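Putative nucleotidyltransferase (Sulfolobus solfataricus P2, PDB 2RFF) is probably a nucleotidyltransferase, which would transfer a nucleotidyl group from a nucleotide to an acceptor. Local coordinates at residues E35-G40 with D54-F59; R42-Y47 with V95-L100. All coordinates share one frame; numbering follows the deposited sequence. Where two conformers were deposited one is given.

Contact 1 (E35-G40 with D54-F59); sequences EVYIFG and DILFVF
Tyr37 and Leu56 bond to each other twice, Tyr37 N to Leu56 O at 2.9 Å and Leu56 N to Tyr37 O at 2.8 Å. Glu35 and Val58 form the next hydrogen-bonded pair, less evenly: Val58 N reaches Glu35 O at 2.8 Å, while Glu35 N to Val58 O is longer, 3.2 Å. At the other end Phe39 N donates to Asp54 O, and a water joins Phe39 O to Asp54 N. Tyr37 OH donates to Glu35 OE1 at 2.6 Å from above the carboxylate plane; Lys92 and Lys103 also form salt bridges to this carboxylate. Phe39 CG sits between its backbone N and carbonyl carbon (chi1 70°), which swings the ring across Asp54, whose CB stands 3.4 Å above the ring centre in a CH-pi contact. A serine in place of Phe39 would probably leave a gap over Asp54 CB and free the aspartate side chain to turn. Val58 CG2 meets the Tyr37 ring at its edge. On the other face, Val36 CG1 and Ile55 CG2 press tightly together at 3.4 Å, beneath helix 6-29. These are central antiparallel strands of the nucleotidyltransferase fold; Asp54, with nearby Asp52, follows the pattern of the family's paired acidic residues, which bind metal in relatives.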
# COMPACT_ATOMS: atom_id res chain seq x y z
N GLU A 35 -9.32 -1.46 2.83
CA GLU A 35 -8.73 -1.18 1.53
C GLU A 35 -7.26 -0.92 1.71
O GLU A 35 -6.83 -0.44 2.76
CB GLU A 35 -9.35 0.06 0.85
CG GLU A 35 -10.80 -0.12 0.39
CD GLU A 35 -11.54 1.12 -0.01
OE1 GLU A 35 -11.02 2.25 0.01
OE2 GLU A 35 -12.69 0.94 -0.40
N VAL A 36 -6.52 -1.23 0.65
CA VAL A 36 -5.11 -0.84 0.57
C VAL A 36 -4.91 -0.21 -0.80
O VAL A 36 -5.39 -0.73 -1.81
CB VAL A 36 -4.14 -2.00 0.79
CG1 VAL A 36 -2.63 -1.62 0.57
CG2 VAL A 36 -4.32 -2.58 2.17
N TYR A 37 -4.16 0.88 -0.81
CA TYR A 37 -3.78 1.55 -2.05
C TYR A 37 -2.25 1.58 -2.15
O TYR A 37 -1.52 1.59 -1.14
CB TYR A 37 -4.33 2.97 -2.08
CG TYR A 37 -5.83 3.09 -2.10
CD1 TYR A 37 -6.57 2.97 -0.93
CD2 TYR A 37 -6.52 3.30 -3.31
CE1 TYR A 37 -7.99 3.14 -0.94
CE2 TYR A 37 -7.92 3.44 -3.32
CZ TYR A 37 -8.63 3.30 -2.13
OH TYR A 37 -9.99 3.43 -2.06
N ILE A 38 -1.79 1.62 -3.40
CA ILE A 38 -0.42 2.01 -3.71
C ILE A 38 -0.50 3.51 -4.06
O ILE A 38 -1.41 3.95 -4.79
CB ILE A 38 0.19 1.23 -4.89
CG1 ILE A 38 0.07 -0.27 -4.64
CG2 ILE A 38 1.64 1.70 -5.14
CD1 ILE A 38 0.60 -0.75 -3.29
N PHE A 39 0.35 4.32 -3.44
CA PHE A 39 0.48 5.72 -3.77
C PHE A 39 1.92 6.01 -4.16
O PHE A 39 2.73 5.08 -4.29
CB PHE A 39 -0.07 6.64 -2.65
CG PHE A 39 0.74 6.67 -1.36
CD1 PHE A 39 0.56 5.72 -0.38
CD2 PHE A 39 1.60 7.73 -1.09
CE1 PHE A 39 1.30 5.77 0.83
CE2 PHE A 39 2.30 7.82 0.12
CZ PHE A 39 2.16 6.84 1.08
N GLY A 40 2.21 7.27 -4.44
CA GLY A 40 3.55 7.67 -4.80
C GLY A 40 3.93 7.30 -6.22
O GLY A 40 3.08 7.01 -7.05
N ASP A 54 5.06 2.79 -1.88
CA ASP A 54 4.30 3.46 -0.83
C ASP A 54 2.92 2.83 -0.70
O ASP A 54 2.18 2.77 -1.69
CB ASP A 54 4.17 4.94 -1.18
CG ASP A 54 5.49 5.64 -1.19
OD1 ASP A 54 6.34 5.40 -0.31
OD2 ASP A 54 5.73 6.46 -2.08
N ILE A 55 2.60 2.39 0.52
CA ILE A 55 1.40 1.64 0.79
C ILE A 55 0.51 2.40 1.75
O ILE A 55 0.95 2.77 2.83
CB ILE A 55 1.73 0.26 1.40
CG1 ILE A 55 2.69 -0.53 0.48
CG2 ILE A 55 0.42 -0.54 1.62
CD1 ILE A 55 3.05 -1.88 1.09
N LEU A 56 -0.74 2.63 1.34
CA LEU A 56 -1.76 3.27 2.17
C LEU A 56 -2.68 2.18 2.70
O LEU A 56 -3.37 1.53 1.91
CB LEU A 56 -2.55 4.32 1.39
CG LEU A 56 -3.81 4.83 2.10
CD1 LEU A 56 -3.45 5.45 3.44
CD2 LEU A 56 -4.60 5.75 1.19
N PHE A 57 -2.69 2.00 4.02
CA PHE A 57 -3.60 1.05 4.66
C PHE A 57 -4.82 1.84 5.13
O PHE A 57 -4.66 2.82 5.87
CB PHE A 57 -2.93 0.39 5.86
CG PHE A 57 -1.72 -0.39 5.55
CD1 PHE A 57 -1.84 -1.71 5.21
CD2 PHE A 57 -0.47 0.18 5.62
CE1 PHE A 57 -0.74 -2.48 4.96
CE2 PHE A 57 0.67 -0.61 5.39
CZ PHE A 57 0.53 -1.92 5.04
N VAL A 58 -6.01 1.36 4.80
CA VAL A 58 -7.28 2.05 5.12
C VAL A 58 -8.11 1.12 5.99
O VAL A 58 -8.46 0.05 5.55
CB VAL A 58 -8.11 2.53 3.89
CG1 VAL A 58 -9.40 3.32 4.32
CG2 VAL A 58 -7.23 3.38 3.02
N PHE A 59 -8.34 1.53 7.23
CA PHE A 59 -9.07 0.74 8.24
C PHE A 59 -10.38 1.37 8.59
O PHE A 59 -10.49 2.57 8.58
CB PHE A 59 -8.29 0.65 9.56
CG PHE A 59 -6.98 -0.11 9.49
CD1 PHE A 59 -5.81 0.51 9.08
CD2 PHE A 59 -6.88 -1.43 9.95
CE1 PHE A 59 -4.56 -0.20 9.09
CE2 PHE A 59 -5.67 -2.14 9.92
CZ PHE A 59 -4.51 -1.51 9.50
O HOH W 1 5.10 3.96 -4.69

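Contact 2 (R42-Y47 with V95-L100); sequences RARGDY and VKDKVL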
# COMPACT_ATOMS: atom_id res chain seq x y z
N ARG A 42 5.27 4.77 -7.79
CA ARG A 42 4.88 3.47 -8.37
C ARG A 42 3.40 3.40 -8.74
O ARG A 42 3.01 2.55 -9.50
CB ARG A 42 5.34 2.27 -7.53
CG ARG A 42 6.88 2.12 -7.52
CD ARG A 42 7.35 0.90 -6.76
NE ARG A 42 8.81 0.82 -6.79
CZ ARG A 42 9.53 0.39 -7.82
NH1 ARG A 42 8.99 -0.06 -8.93
NH2 ARG A 42 10.84 0.40 -7.74
N ALA A 43 2.58 4.29 -8.17
CA ALA A 43 1.18 4.44 -8.62
C ALA A 43 1.10 5.39 -9.80
O ALA A 43 0.36 5.13 -10.75
CB ALA A 43 0.30 4.97 -7.51
N ARG A 44 1.85 6.49 -9.76
CA ARG A 44 1.77 7.53 -10.81
C ARG A 44 2.42 7.14 -12.13
O ARG A 44 1.91 7.45 -13.20
CB ARG A 44 2.42 8.82 -10.33
CG ARG A 44 1.85 9.41 -9.05
CD ARG A 44 2.50 10.71 -8.72
NE ARG A 44 3.96 10.67 -8.46
CZ ARG A 44 4.56 10.71 -7.26
NH1 ARG A 44 3.89 10.84 -6.14
NH2 ARG A 44 5.88 10.68 -7.19
N GLY A 45 3.57 6.47 -12.03
CA GLY A 45 4.36 6.08 -13.18
C GLY A 45 5.74 6.68 -13.24
O GLY A 45 6.57 6.17 -14.00
N ASP A 46 6.04 7.70 -12.42
CA ASP A 46 7.34 8.41 -12.44
C ASP A 46 8.41 7.78 -11.55
O ASP A 46 9.21 8.49 -10.94
CB ASP A 46 7.15 9.91 -12.12
CG ASP A 46 6.57 10.16 -10.75
OD1 ASP A 46 5.73 9.38 -10.33
OD2 ASP A 46 6.96 11.13 -10.08
N TYR A 47 8.41 6.46 -11.47
CA TYR A 47 9.33 5.72 -10.62
C TYR A 47 10.56 5.29 -11.37
O TYR A 47 10.58 5.21 -12.60
CB TYR A 47 8.66 4.47 -10.03
CG TYR A 47 8.24 3.38 -11.01
CD1 TYR A 47 9.12 2.36 -11.37
CD2 TYR A 47 6.97 3.35 -11.56
CE1 TYR A 47 8.76 1.36 -12.26
CE2 TYR A 47 6.59 2.33 -12.44
CZ TYR A 47 7.50 1.33 -12.79
OH TYR A 47 7.08 0.35 -13.68
N VAL A 95 -4.96 11.29 0.37
CA VAL A 95 -3.93 10.82 -0.52
C VAL A 95 -4.59 10.79 -1.89
O VAL A 95 -5.48 10.00 -2.12
CB VAL A 95 -3.45 9.44 -0.12
CG1 VAL A 95 -2.36 8.94 -1.09
CG2 VAL A 95 -2.90 9.48 1.32
N LYS A 96 -4.09 11.66 -2.76
CA LYS A 96 -4.53 11.75 -4.13
C LYS A 96 -3.59 10.85 -4.93
O LYS A 96 -2.58 10.33 -4.44
CB LYS A 96 -4.42 13.20 -4.64
CG LYS A 96 -4.89 14.33 -3.67
CD LYS A 96 -6.30 14.15 -3.09
N ASP A 97 -3.93 10.66 -6.19
CA ASP A 97 -3.05 9.91 -7.04
C ASP A 97 -2.66 8.64 -6.29
O ASP A 97 -1.59 8.54 -5.65
CB ASP A 97 -1.83 10.76 -7.39
CG ASP A 97 -2.21 12.04 -8.16
OD1 ASP A 97 -3.43 12.35 -8.26
OD2 ASP A 97 -1.30 12.71 -8.67
N LYS A 98 -3.61 7.71 -6.30
CA LYS A 98 -3.42 6.35 -5.77
C LYS A 98 -4.16 5.30 -6.57
O LYS A 98 -5.12 5.61 -7.28
CB LYS A 98 -3.82 6.32 -4.30
CG LYS A 98 -5.24 6.75 -3.98
CD LYS A 98 -5.47 6.75 -2.47
CE LYS A 98 -6.95 6.90 -2.10
NZ LYS A 98 -7.49 8.17 -2.60
N VAL A 99 -3.69 4.06 -6.43
CA VAL A 99 -4.21 2.89 -7.13
C VAL A 99 -4.75 1.89 -6.12
O VAL A 99 -4.08 1.59 -5.16
CB VAL A 99 -3.08 2.20 -7.93
CG1 VAL A 99 -3.51 0.79 -8.39
CG2 VAL A 99 -2.67 3.08 -9.08
N LEU A 100 -5.99 1.43 -6.32
CA LEU A 100 -6.58 0.41 -5.45
C LEU A 100 -5.83 -0.92 -5.67
O LEU A 100 -5.73 -1.47 -6.76
CB LEU A 100 -8.09 0.29 -5.67
CG LEU A 100 -8.82 -0.65 -4.72
CD1 LEU A 100 -8.92 -0.10 -3.32
CD2 LEU A 100 -10.24 -0.95 -5.26
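Asp97, Lys98 and Val99 run past Ala43 and Arg44 at the end of the short helix 41-44, and no hydrogen bond joins the two segments. Ahead of them, Val95 turns its carbonyl inward to its own segment: Val95 O accepts Lys98 NZ at 2.8 Å, nearly in line with the carbonyl bond. Asp97, at positive phi (48°), makes the bend, and its CB lies loosely near Arg44 CG. Its side chain takes two conformations, so the approach of its carboxylate to the Arg44 charge is doubtful. The guanidinium group is instead held within its own segment, where Asp46 takes it side-on: Arg44 NE bonds Asp46 OD1 at 2.9 Å, and Arg44 NH2 meets the syn lone pair of Asp46 OD2 at 3.1 Å. Gly45, between them, has a positive phi of 118° that would jam a side chain against the preceding carbonyl. Lys98 then offers only its backbone to the helix, its CA 4.3 Å from Ala43 CB. The lysine side chain leaves away from the helix and runs extended until its last torsion (chi4 -61°) turns NZ to Val95 O; it also makes a cation-pi contact with Tyr37. Val99 supplies the closest approach, with CG2 3.9 Å from Ala43 CB. That methyl lies beside the backbone N of Val99, on the side of the valine that faces the helix. What crosses this surface contact is therefore carbon packing of small area: Arg44 is bonded within its own segment, Lys98 NZ to Val95 O and, weakly, to Lys92 O, and the helix end and residues Asp97 to Val99 meet through a few carbon contacts with no hydrogen bond between them.

The centres of contacts 1 and 2 lie about 10 Å apart, contact 1 with its centre about 3 Å from that of the folded chain and contact 2 at the surface. Both reach the same mixed sheet, in which strand 33-39 runs between strands 53-59 and 98-103, antiparallel to each. Along the chain the segments alternate: 35-40, 42-47, 54-59, 95-100. Ile38 joins the two contacts, its O lying 2.8 Å from Val99 N, a probable hydrogen bond, and packing on Ala43 CB. Helix 41-44 directly follows strand 33-39, and the chain then returns to strand 53-59, bringing Asp54, which fits the family's acidic pattern, beside the strand it left.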